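Local coordinates for nitrogenase molybdenum-iron protein alpha chain (PDB 4WES) that forms, with the beta chain, the molybdenum-iron component of nitrogenase, which reduces dinitrogen to ammonium at a molybdenum-iron-sulfur cofactor, at residues Asp442-Asn445 with His446-Glu450; Thr41-Val44 with Pro45-Thr49; Ala463-Lys466 with Glu467-Ile471. All blocks are in the same frame, centred on the assembly; numbering follows the deposited sequence.

Contact 1: residues Asp442-Asn445 with His446-Glu450; sequences DDMN and HHDME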
ATOM      1  N   ASP A 442       1.948 -44.287  -2.628  1.00 10.10           N
ATOM      2  CA  ASP A 442       3.327 -43.868  -2.828  1.00 10.36           C
ATOM      3  C   ASP A 442       3.448 -43.104  -4.141  1.00  9.73           C
ATOM      4  O   ASP A 442       2.929 -43.522  -5.175  1.00 10.92           O
ATOM      5  CB  ASP A 442       4.253 -45.083  -2.819  1.00 10.31           C
ATOM      6  CG  ASP A 442       5.688 -44.733  -3.074  1.00 10.35           C
ATOM      7  OD1 ASP A 442       6.279 -44.104  -2.167  1.00 10.56           O
ATOM      8  OD2 ASP A 442       6.193 -45.061  -4.166  1.00 11.27           O
ATOM      9  N   ASP A 443       4.180 -41.984  -4.107  1.00  9.37           N
ATOM     10  CA  ASP A 443       4.354 -41.124  -5.281  1.00  9.58           C
ATOM     11  C   ASP A 443       2.985 -40.790  -5.886  1.00  9.50           C
ATOM     12  O   ASP A 443       2.762 -40.886  -7.094  1.00 10.92           O
ATOM     13  CB  ASP A 443       5.309 -41.754  -6.303  1.00 10.29           C
ATOM     14  CG  ASP A 443       5.872 -40.772  -7.341  1.00  9.75           C
ATOM     15  OD1 ASP A 443       5.665 -39.542  -7.258  1.00 10.49           O
ATOM     16  OD2 ASP A 443       6.527 -41.292  -8.304  1.00 10.99           O
ATOM     17  N   MET A 444       2.066 -40.365  -5.046  1.00  9.94           N
ATOM     18  CA  MET A 444       0.728 -39.940  -5.490  1.00  9.74           C
ATOM     19  C   MET A 444       0.829 -38.856  -6.522  1.00  9.36           C
ATOM     20  O   MET A 444       1.491 -37.827  -6.296  1.00 10.63           O
ATOM     21  CB  MET A 444      -0.052 -39.398  -4.287  1.00 10.09           C
ATOM     22  CG  MET A 444      -1.488 -39.070  -4.640  1.00 10.67           C
ATOM     23  SD  MET A 444      -2.377 -38.175  -3.335  1.00 11.22           S
ATOM     24  CE  MET A 444      -1.587 -36.601  -3.404  1.00 12.29           C
ATOM     25  N   ASN A 445       0.148 -39.057  -7.648  1.00  9.52           N
ATOM     26  CA  ASN A 445       0.154 -38.076  -8.728  1.00  9.84           C
ATOM     27  C   ASN A 445      -1.168 -37.334  -8.802  1.00  9.46           C
ATOM     28  O   ASN A 445      -2.095 -37.611  -8.058  1.00 10.00           O
ATOM     29  CB  ASN A 445       0.555 -38.745 -10.034  1.00 10.17           C
ATOM     30  CG  ASN A 445      -0.400 -39.831 -10.432  1.00 10.69           C
ATOM     31  OD1 ASN A 445      -1.620 -39.618 -10.504  1.00 11.46           O
ATOM     32  ND2 ASN A 445       0.129 -41.020 -10.721  1.00 11.77           N
ATOM     33  N   HIS A 446      -1.255 -36.392  -9.729  1.00  9.31           N
ATOM     34  CA  HIS A 446      -2.448 -35.560  -9.846  1.00 10.49           C
ATOM     35  C   HIS A 446      -3.690 -36.395 -10.109  1.00  9.97           C
ATOM     36  O   HIS A 446      -4.718 -36.179  -9.492  1.00 10.73           O
ATOM     37  CB  HIS A 446      -2.239 -34.517 -10.956  1.00 11.25           C
ATOM     38  CG  HIS A 446      -3.432 -33.676 -11.187  1.00 11.66           C
ATOM     39  ND1 HIS A 446      -3.912 -32.788 -10.250  1.00 11.94           N
ATOM     40  CD2 HIS A 446      -4.302 -33.646 -12.223  1.00 13.54           C
ATOM     41  CE1 HIS A 446      -5.026 -32.253 -10.706  1.00 12.69           C
ATOM     42  NE2 HIS A 446      -5.256 -32.725 -11.907  1.00 13.94           N
ATOM     43  N   HIS A 447      -3.590 -37.345 -11.042  1.00 10.36           N
ATOM     44  CA  HIS A 447      -4.703 -38.235 -11.312  1.00 11.01           C
ATOM     45  C   HIS A 447      -5.180 -38.939 -10.054  1.00 10.75           C
ATOM     46  O   HIS A 447      -6.389 -38.972  -9.754  1.00 11.33           O
ATOM     47  CB  HIS A 447      -4.291 -39.292 -12.370  1.00 11.92           C
ATOM     48  CG  HIS A 447      -5.224 -40.443 -12.425  1.00 13.20           C
ATOM     49  ND1 HIS A 447      -6.443 -40.380 -13.078  1.00 13.34           N
ATOM     50  CD2 HIS A 447      -5.181 -41.658 -11.817  1.00 14.11           C
ATOM     51  CE1 HIS A 447      -7.096 -41.503 -12.870  1.00 14.73           C
ATOM     52  NE2 HIS A 447      -6.358 -42.304 -12.121  1.00 14.34           N
ATOM     53  N   ASP A 448      -4.248 -39.537  -9.312  1.00 10.53           N
ATOM     54  CA  ASP A 448      -4.610 -40.286  -8.132  1.00 10.76           C
ATOM     55  C   ASP A 448      -5.328 -39.363  -7.131  1.00  9.44           C
ATOM     56  O   ASP A 448      -6.338 -39.723  -6.517  1.00 10.92           O
ATOM     57  CB  ASP A 448      -3.358 -40.825  -7.435  1.00 10.79           C
ATOM     58  CG  ASP A 448      -2.512 -41.747  -8.249  1.00 10.74           C
ATOM     59  OD1 ASP A 448      -3.038 -42.419  -9.175  1.00 11.63           O
ATOM     60  OD2 ASP A 448      -1.294 -41.761  -7.926  1.00 11.34           O
ATOM     61  N   MET A 449      -4.761 -38.178  -6.953  1.00  9.88           N
ATOM     62  CA  MET A 449      -5.302 -37.243  -5.973  1.00 10.16           C
ATOM     63  C   MET A 449      -6.753 -36.843  -6.322  1.00 10.41           C
ATOM     64  O   MET A 449      -7.614 -36.742  -5.431  1.00 10.87           O
ATOM     65  CB  MET A 449      -4.408 -36.015  -5.873  1.00  9.92           C
ATOM     66  CG  MET A 449      -4.821 -35.113  -4.734  1.00 10.61           C
ATOM     67  SD  MET A 449      -3.875 -33.576  -4.625  1.00 11.47           S
ATOM     68  CE  MET A 449      -4.584 -32.677  -6.001  1.00 11.69           C
ATOM     69  N   GLU A 450      -6.999 -36.607  -7.609  1.00 11.18           N
ATOM     70  CA  GLU A 450      -8.337 -36.217  -8.007  1.00 11.56           C
ATOM     71  C   GLU A 450      -9.363 -37.312  -7.760  1.00 11.47           C
ATOM     72  O   GLU A 450     -10.466 -37.031  -7.359  1.00 11.75           O
ATOM     73  CB  GLU A 450      -8.351 -35.792  -9.447  1.00 13.30           C
ATOM     74  CG  GLU A 450      -7.750 -34.381  -9.648  1.00 15.83           C
ATOM     75  CD  GLU A 450      -8.371 -33.697 -10.845  1.00 19.03           C
ATOM     76  OE1 GLU A 450      -9.008 -32.610 -10.648  1.00 22.71           O
ATOM     77  OE2 GLU A 450      -8.252 -34.289 -11.970  1.00 26.74           O
TER
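Met-444 lays its thioether along the start of the helix that follows: CG passes the Asp-448 CB, and the methyl CE rests 3.8 Å from Met-449 CB. With CG anti to the backbone N (chi1 -174°), the bend at chi3 brings CE against Met-449, an apolar patch continued by Phe-461. Asn-445 is the N-cap of helix 446-456 and builds a capping box with Asp-448. Its OD1 accepts from Asp-448 N at 2.9 Å, the donor tilted 29° from the carbonyl plane; in return, Asn-445 N gives an almost straight bond of 3.1 Å to Asp-448 OD2, entering from above the carboxylate plane. A chi1 of 61° swings the amide back over the first turn, where it crosses the Asp-448 side chain at about a right angle and ND2 is held by Tyr-13 OH. The first helical bond, Met-449 N to Asn-445 O, closes the turn at 2.9 Å. Asparagine suits the cap because its short side chain reaches an opening N-H of the helix; aspartate suits the third helical place because it reaches back to the cap residue's own N-H. Asp-448 OD2 also forms a salt bridge with Arg-21, so its charge probably gains both from the helix N terminus and from the arginine.

Contact 2: residues Thr41-Val44 with Pro45-Thr49; sequences TRTV and PGIIT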
ATOM      1  N   THR A  41      11.079 -46.341  -6.178  1.00 11.32           N
ATOM      2  CA  THR A  41      11.379 -46.687  -7.561  1.00 11.18           C
ATOM      3  C   THR A  41      11.270 -45.429  -8.402  1.00 10.85           C
ATOM      4  O   THR A  41      10.829 -44.372  -7.947  1.00 11.73           O
ATOM      5  CB  THR A  41      10.452 -47.779  -8.094  1.00 14.07           C
ATOM      6  OG1 THR A  41       9.121 -47.290  -8.149  1.00 15.85           O
ATOM      7  CG2 THR A  41      10.480 -49.039  -7.225  1.00 17.82           C
ATOM      8  N   ARG A  42      11.646 -45.526  -9.671  1.00 11.56           N
ATOM      9  CA  ARG A  42      11.647 -44.379 -10.549  1.00 11.41           C
ATOM     10  C   ARG A  42      10.241 -43.791 -10.696  1.00 10.67           C
ATOM     11  O   ARG A  42       9.218 -44.466 -10.543  1.00 12.19           O
ATOM     12  CB  ARG A  42      12.212 -44.744 -11.927  1.00 14.19           C
ATOM     13  CG  ARG A  42      11.313 -45.638 -12.758  1.00 17.59           C
ATOM     14  CD  ARG A  42      11.807 -45.724 -14.187  1.00 27.48           C
ATOM     15  NE  ARG A  42      12.964 -46.572 -14.330  1.00 43.21           N
ATOM     16  CZ  ARG A  42      13.480 -46.950 -15.498  1.00 76.08           C
ATOM     17  NH1 ARG A  42      12.932 -46.541 -16.633  1.00 93.05           N
ATOM     18  NH2 ARG A  42      14.542 -47.742 -15.527  1.00117.27           N
ATOM     19  N   THR A  43      10.186 -42.501 -10.969  1.00 10.78           N
ATOM     20  CA  THR A  43       8.946 -41.843 -11.290  1.00 10.13           C
ATOM     21  C   THR A  43       8.521 -42.241 -12.691  1.00  9.86           C
ATOM     22  O   THR A  43       9.338 -42.278 -13.614  1.00 12.13           O
ATOM     23  CB  THR A  43       9.120 -40.316 -11.272  1.00 10.65           C
ATOM     24  OG1 THR A  43       9.839 -39.945 -10.078  1.00 11.33           O
ATOM     25  CG2 THR A  43       7.798 -39.619 -11.328  1.00 11.19           C
ATOM     26  N   VAL A  44       7.234 -42.520 -12.894  1.00 10.75           N
ATOM     27  CA  VAL A  44       6.744 -42.726 -14.264  1.00 11.06           C
ATOM     28  C   VAL A  44       6.779 -41.390 -15.013  1.00 10.61           C
ATOM     29  O   VAL A  44       6.208 -40.406 -14.553  1.00 10.80           O
ATOM     30  CB  VAL A  44       5.298 -43.271 -14.253  1.00 11.59           C
ATOM     31  CG1 VAL A  44       4.802 -43.421 -15.673  1.00 12.17           C
ATOM     32  CG2 VAL A  44       5.208 -44.591 -13.515  1.00 13.32           C
ATOM     33  N   PRO A  45       7.454 -41.341 -16.163  1.00 11.15           N
ATOM     34  CA  PRO A  45       7.441 -40.094 -16.923  1.00 11.36           C
ATOM     35  C   PRO A  45       6.042 -39.641 -17.306  1.00 10.72           C
ATOM     36  O   PRO A  45       5.220 -40.453 -17.735  1.00 11.68           O
ATOM     37  CB  PRO A  45       8.284 -40.435 -18.162  1.00 11.66           C
ATOM     38  CG  PRO A  45       9.208 -41.514 -17.676  1.00 12.29           C
ATOM     39  CD  PRO A  45       8.333 -42.346 -16.787  1.00 11.83           C
ATOM     40  N   GLY A  46       5.772 -38.356 -17.157  1.00 10.69           N
ATOM     41  CA  GLY A  46       4.543 -37.729 -17.612  1.00 10.86           C
ATOM     42  C   GLY A  46       3.353 -37.812 -16.676  1.00 11.55           C
ATOM     43  O   GLY A  46       2.282 -37.307 -17.031  1.00 13.05           O
ATOM     44  N   ILE A  47       3.520 -38.397 -15.482  1.00 11.06           N
ATOM     45  CA  ILE A  47       2.426 -38.714 -14.588  0.51 10.80           C
ATOM     46  C   ILE A  47       1.972 -37.528 -13.697  1.00 10.11           C
ATOM     47  O   ILE A  47       0.945 -37.637 -13.037  1.00 11.76           O
ATOM     48  CB  ILE A  47       2.834 -39.989 -13.804  0.51 12.64           C
ATOM     49  CG1 ILE A  47       1.605 -40.849 -13.491  0.51 13.13           C
ATOM     50  CG2 ILE A  47       3.637 -39.619 -12.568  0.51 11.69           C
ATOM     51  CD1 ILE A  47       1.847 -42.299 -13.143  0.51 14.42           C
ATOM     52  N   ILE A  48       2.770 -36.450 -13.686  1.00 10.77           N
ATOM     53  CA  ILE A  48       2.563 -35.291 -12.796  1.00 10.22           C
ATOM     54  C   ILE A  48       2.823 -35.714 -11.329  1.00  9.99           C
ATOM     55  O   ILE A  48       1.928 -35.959 -10.551  1.00 10.94           O
ATOM     56  CB  ILE A  48       1.256 -34.507 -12.991  1.00 10.93           C
ATOM     57  CG1 ILE A  48       1.089 -34.134 -14.462  1.00 11.16           C
ATOM     58  CG2 ILE A  48       1.272 -33.259 -12.118  1.00 11.32           C
ATOM     59  CD1 ILE A  48      -0.186 -33.376 -14.795  1.00 12.43           C
ATOM     60  N   THR A  49       4.108 -35.790 -11.023  1.00 11.55           N
ATOM     61  CA  THR A  49       4.639 -36.124  -9.718  1.00 10.79           C
ATOM     62  C   THR A  49       4.841 -34.848  -8.892  1.00 10.18           C
ATOM     63  O   THR A  49       4.975 -33.753  -9.439  1.00 11.32           O
ATOM     64  CB  THR A  49       6.010 -36.845  -9.879  1.00 10.34           C
ATOM     65  OG1 THR A  49       6.480 -37.273  -8.591  1.00 10.24           O
ATOM     66  CG2 THR A  49       7.071 -35.991 -10.558  1.00 10.75           C
TER
HETATM   67  O   HOH W   1       7.004 -37.747 -14.161  1.00 11.02           O
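Val-44 O is held from two directions: a water donates to it at 2.8 Å, and Ile-47 N reaches it in a long, weak bond of 3.5 Å. The same water weakly accepts from Gly-46 N, tying the first residue of the turn to the third. In the conformer given, Ile-47 CG2 comes within 3.3 Å of Val-44 O, while its CD1 reaches across to Val-44 CB at 3.8 Å, the two branched chains meeting at a slant. This is a type II beta turn from Val-44 to Ile-47 in the loop between strand 25-27 and helix 54-63. Pro-45 suits its second position, the ring fixing phi at -58°, and Gly-46 suits the third, where phi is 84°. Pro-45 O and Ile-47 O accept bonds from Asn-90 and Tyr-95 of the beta chain, so the turn belongs to the subunit interface. Past it the chain folds back, and Thr-43 CG2 meets Thr-49 CB at 3.6 Å. The Thr-43 methyl, turned away from its own N and beside the carbonyl carbon, points at Thr-49 and leaves OG1 to Gln-46 of the beta chain and to Arg-51; Thr-49 OG1 bonds Asp-443 and Arg-51 N.

Contact 3: residues Ala463-Lys466 with Glu467-Ile471; sequences AGIK and EKFVI. With HCA (3-hydroxy-3-carboxy-adipic acid), chain E.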
ATOM      1  N   ALA A 463      -0.749 -31.235   2.133  1.00  8.12           N
ATOM      2  CA  ALA A 463       0.225 -31.554   1.088  1.00  8.20           C
ATOM      3  C   ALA A 463       1.270 -30.442   0.995  1.00  7.63           C
ATOM      4  O   ALA A 463       1.742 -29.966   2.054  1.00  8.03           O
ATOM      5  CB  ALA A 463      -0.494 -31.880  -0.240  1.00  9.18           C
ATOM      6  N   GLY A 464       1.645 -30.041  -0.194  1.00  8.19           N
ATOM      7  CA  GLY A 464       2.596 -28.991  -0.415  1.00  7.80           C
ATOM      8  C   GLY A 464       2.065 -27.891  -1.299  1.00  7.28           C
ATOM      9  O   GLY A 464       0.831 -27.816  -1.567  1.00  7.98           O
ATOM     10  N   ILE A 465       2.966 -27.066  -1.801  1.00  7.18           N
ATOM     11  CA  ILE A 465       2.585 -25.896  -2.554  1.00  7.62           C
ATOM     12  C   ILE A 465       2.014 -26.221  -3.939  1.00  7.76           C
ATOM     13  O   ILE A 465       1.199 -25.460  -4.462  1.00  8.74           O
ATOM     14  CB  ILE A 465       3.795 -24.936  -2.635  1.00  9.54           C
ATOM     15  CG1 ILE A 465       3.420 -23.568  -3.168  1.00 11.09           C
ATOM     16  CG2 ILE A 465       4.929 -25.536  -3.461  1.00 10.12           C
ATOM     17  CD1 ILE A 465       2.427 -22.831  -2.364  1.00 11.60           C
ATOM     18  N   LYS A 466       2.481 -27.310  -4.554  1.00  7.74           N
ATOM     19  CA  LYS A 466       2.003 -27.645  -5.900  1.00  7.95           C
ATOM     20  C   LYS A 466       0.586 -28.189  -5.850  1.00  8.20           C
ATOM     21  O   LYS A 466      -0.186 -27.974  -6.796  1.00  9.24           O
ATOM     22  CB  LYS A 466       2.946 -28.608  -6.608  1.00  8.05           C
ATOM     23  CG  LYS A 466       4.361 -28.030  -6.756  1.00  8.22           C
ATOM     24  CD  LYS A 466       5.287 -28.866  -7.622  1.00  8.49           C
ATOM     25  CE  LYS A 466       5.494 -30.293  -7.205  1.00  8.27           C
ATOM     26  NZ  LYS A 466       6.070 -30.431  -5.840  1.00  9.20           N
ATOM     27  N   GLU A 467       0.227 -28.890  -4.789  1.00  8.16           N
ATOM     28  CA  GLU A 467      -1.109 -29.433  -4.641  1.00  8.27           C
ATOM     29  C   GLU A 467      -2.084 -28.449  -4.041  1.00  8.51           C
ATOM     30  O   GLU A 467      -3.301 -28.542  -4.295  1.00  8.90           O
ATOM     31  CB  GLU A 467      -1.082 -30.689  -3.773  1.00  9.21           C
ATOM     32  CG  GLU A 467      -0.140 -31.809  -4.209  1.00 10.43           C
ATOM     33  CD  GLU A 467       1.247 -31.768  -3.578  1.00 11.22           C
ATOM     34  OE1 GLU A 467       1.671 -30.682  -3.092  1.00  9.81           O
ATOM     35  OE2 GLU A 467       1.897 -32.855  -3.560  1.00 12.14           O
ATOM     36  N   LYS A 468      -1.607 -27.527  -3.211  1.00  8.31           N
ATOM     37  CA  LYS A 468      -2.494 -26.735  -2.334  1.00  8.06           C
ATOM     38  C   LYS A 468      -3.648 -26.093  -3.134  1.00  7.88           C
ATOM     39  O   LYS A 468      -4.811 -26.239  -2.760  1.00  8.04           O
ATOM     40  CB  LYS A 468      -1.720 -25.614  -1.634  1.00  8.48           C
ATOM     41  CG  LYS A 468      -2.619 -24.777  -0.736  1.00  8.92           C
ATOM     42  CD  LYS A 468      -1.900 -23.570  -0.142  1.00  8.42           C
ATOM     43  CE  LYS A 468      -2.773 -22.720   0.746  1.00  9.46           C
ATOM     44  NZ  LYS A 468      -2.942 -23.276   2.109  1.00  8.50           N
ATOM     45  N   PHE A 469      -3.303 -25.335  -4.158  1.00  8.00           N
ATOM     46  CA  PHE A 469      -4.328 -24.571  -4.867  1.00  8.02           C
ATOM     47  C   PHE A 469      -5.200 -25.459  -5.771  1.00  9.17           C
ATOM     48  O   PHE A 469      -6.349 -25.113  -6.023  1.00  9.27           O
ATOM     49  CB  PHE A 469      -3.723 -23.379  -5.601  1.00  8.63           C
ATOM     50  CG  PHE A 469      -3.000 -22.456  -4.679  1.00  8.27           C
ATOM     51  CD1 PHE A 469      -3.686 -21.745  -3.697  1.00  8.40           C
ATOM     52  CD2 PHE A 469      -1.625 -22.277  -4.781  1.00  8.97           C
ATOM     53  CE1 PHE A 469      -3.021 -20.927  -2.806  1.00  9.38           C
ATOM     54  CE2 PHE A 469      -0.964 -21.451  -3.901  1.00  8.98           C
ATOM     55  CZ  PHE A 469      -1.646 -20.787  -2.922  1.00  9.13           C
ATOM     56  N   VAL A 470      -4.656 -26.570  -6.241  1.00  8.65           N
ATOM     57  CA  VAL A 470      -5.467 -27.530  -6.990  1.00  8.54           C
ATOM     58  C   VAL A 470      -6.605 -28.002  -6.112  1.00  9.15           C
ATOM     59  O   VAL A 470      -7.767 -28.053  -6.529  1.00  9.54           O
ATOM     60  CB  VAL A 470      -4.600 -28.745  -7.445  1.00  9.42           C
ATOM     61  CG1 VAL A 470      -5.444 -29.851  -8.049  1.00 10.59           C
ATOM     62  CG2 VAL A 470      -3.513 -28.293  -8.410  1.00 10.52           C
ATOM     63  N   ILE A 471      -6.275 -28.367  -4.877  1.00  8.48           N
ATOM     64  CA  ILE A 471      -7.249 -28.881  -3.933  1.00  8.94           C
ATOM     65  C   ILE A 471      -8.261 -27.751  -3.569  1.00  9.09           C
ATOM     66  O   ILE A 471      -9.481 -27.958  -3.559  1.00  9.10           O
ATOM     67  CB  ILE A 471      -6.540 -29.400  -2.656  1.00  8.58           C
ATOM     68  CG1 ILE A 471      -5.642 -30.586  -2.995  1.00  9.08           C
ATOM     69  CG2 ILE A 471      -7.571 -29.760  -1.582  1.00  8.80           C
ATOM     70  CD1 ILE A 471      -4.556 -30.836  -1.940  1.00  9.45           C
TER
HETATM   71  C1  HCA E 601      11.968 -29.939  -1.745  1.00  9.67           C
HETATM   72  C2  HCA E 601      11.615 -28.826  -0.753  1.00  8.09           C
HETATM   73  C3  HCA E 601      10.188 -28.900  -0.216  1.00  7.43           C
HETATM   74  C4  HCA E 601       9.157 -28.333  -1.212  1.00  7.37           C
HETATM   75  C5  HCA E 601       7.808 -28.199  -0.484  1.00  8.33           C
HETATM   76  C6  HCA E 601       6.546 -28.115  -1.288  1.00  8.30           C
HETATM   77  C7  HCA E 601      10.100 -28.074   1.068  1.00  7.59           C
HETATM   78  O1  HCA E 601      11.329 -30.999  -1.721  1.00 10.09           O
HETATM   79  O2  HCA E 601      12.914 -29.748  -2.527  1.00 10.56           O
HETATM   80  O3  HCA E 601       5.642 -27.316  -0.891  1.00  8.11           O
HETATM   81  O4  HCA E 601       6.416 -28.837  -2.302  1.00  8.53           O
HETATM   82  O5  HCA E 601       9.620 -28.634   2.079  1.00  7.33           O
HETATM   83  O6  HCA E 601      10.447 -26.884   1.037  1.00  8.14           O
HETATM   84  O7  HCA E 601       9.832 -30.246   0.062  1.00  7.52           O
HETATM   85  O   HOH W   2      -1.083 -25.344  -6.078  1.00  9.47           O
HETATM   86  O   HOH W   3       4.208 -29.633  -3.745  1.00  9.15           O
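Ala-463 and Glu-467 pack closely at the N-terminal end of helix 465-473, whose opening lines the homocitrate pocket. The Ala-463 methyl lies 3.8 Å from Glu-467 CD, and its small size probably leaves room for the glutamate to fold back over it. That fold comes from a bend at chi2 (93°), which brings OE1 within 3.0 Å of Gly-464 N; the N-H arrives 54° out of the carboxylate plane. Gly-464 suits the spot because a side chain there would run into homocitrate O3. Next to it, Ile-465 N donates to homocitrate O3 at 2.8 Å, as a helix's first N-H groups commonly do for an anion. Toward homocitrate O4 the contact is looser, mediated by water rather than direct. Lys-466 NZ stays 3.9 Å from O4, and one water accepts from Lys-466 N and NZ and donates to O4 and to Glu-467 OE1, the atom both parts share. The lysine curls there through bends at its last two torsions, while NZ also bonds Ala-50 O and Ser-50 of the beta chain; its positive charge probably helps to offset the homocitrate carboxylate. A second water joins Phe-469 N to Ile-465 O and, weakly, to Lys-466 O. Ile-465 CD1 lies 4.0 Å from Phe-469 CE2, the side chains pointing the same way.

In the fold
From the N terminus, contact 2 comes first, making its turn in the loop between strand 25-27 and helix 54-63. Contact 1 follows much later, where strand 439-441 gives way to helix 446-456, and contact 3 opens the next helix, 465-473, after strand 460-462. The three lie in series, none enclosing another. Contacts 1 and 2 also meet where Asn-445 CB packs against Ile-48 O. Met-449 and His-446 of contact 1 lean on Val-470 of contact 3, joining the two helices. Together they link the N-terminal loop, the ends of strands 439-441 and 460-462 of the mixed sheet and the homocitrate pocket, beside the beta chain.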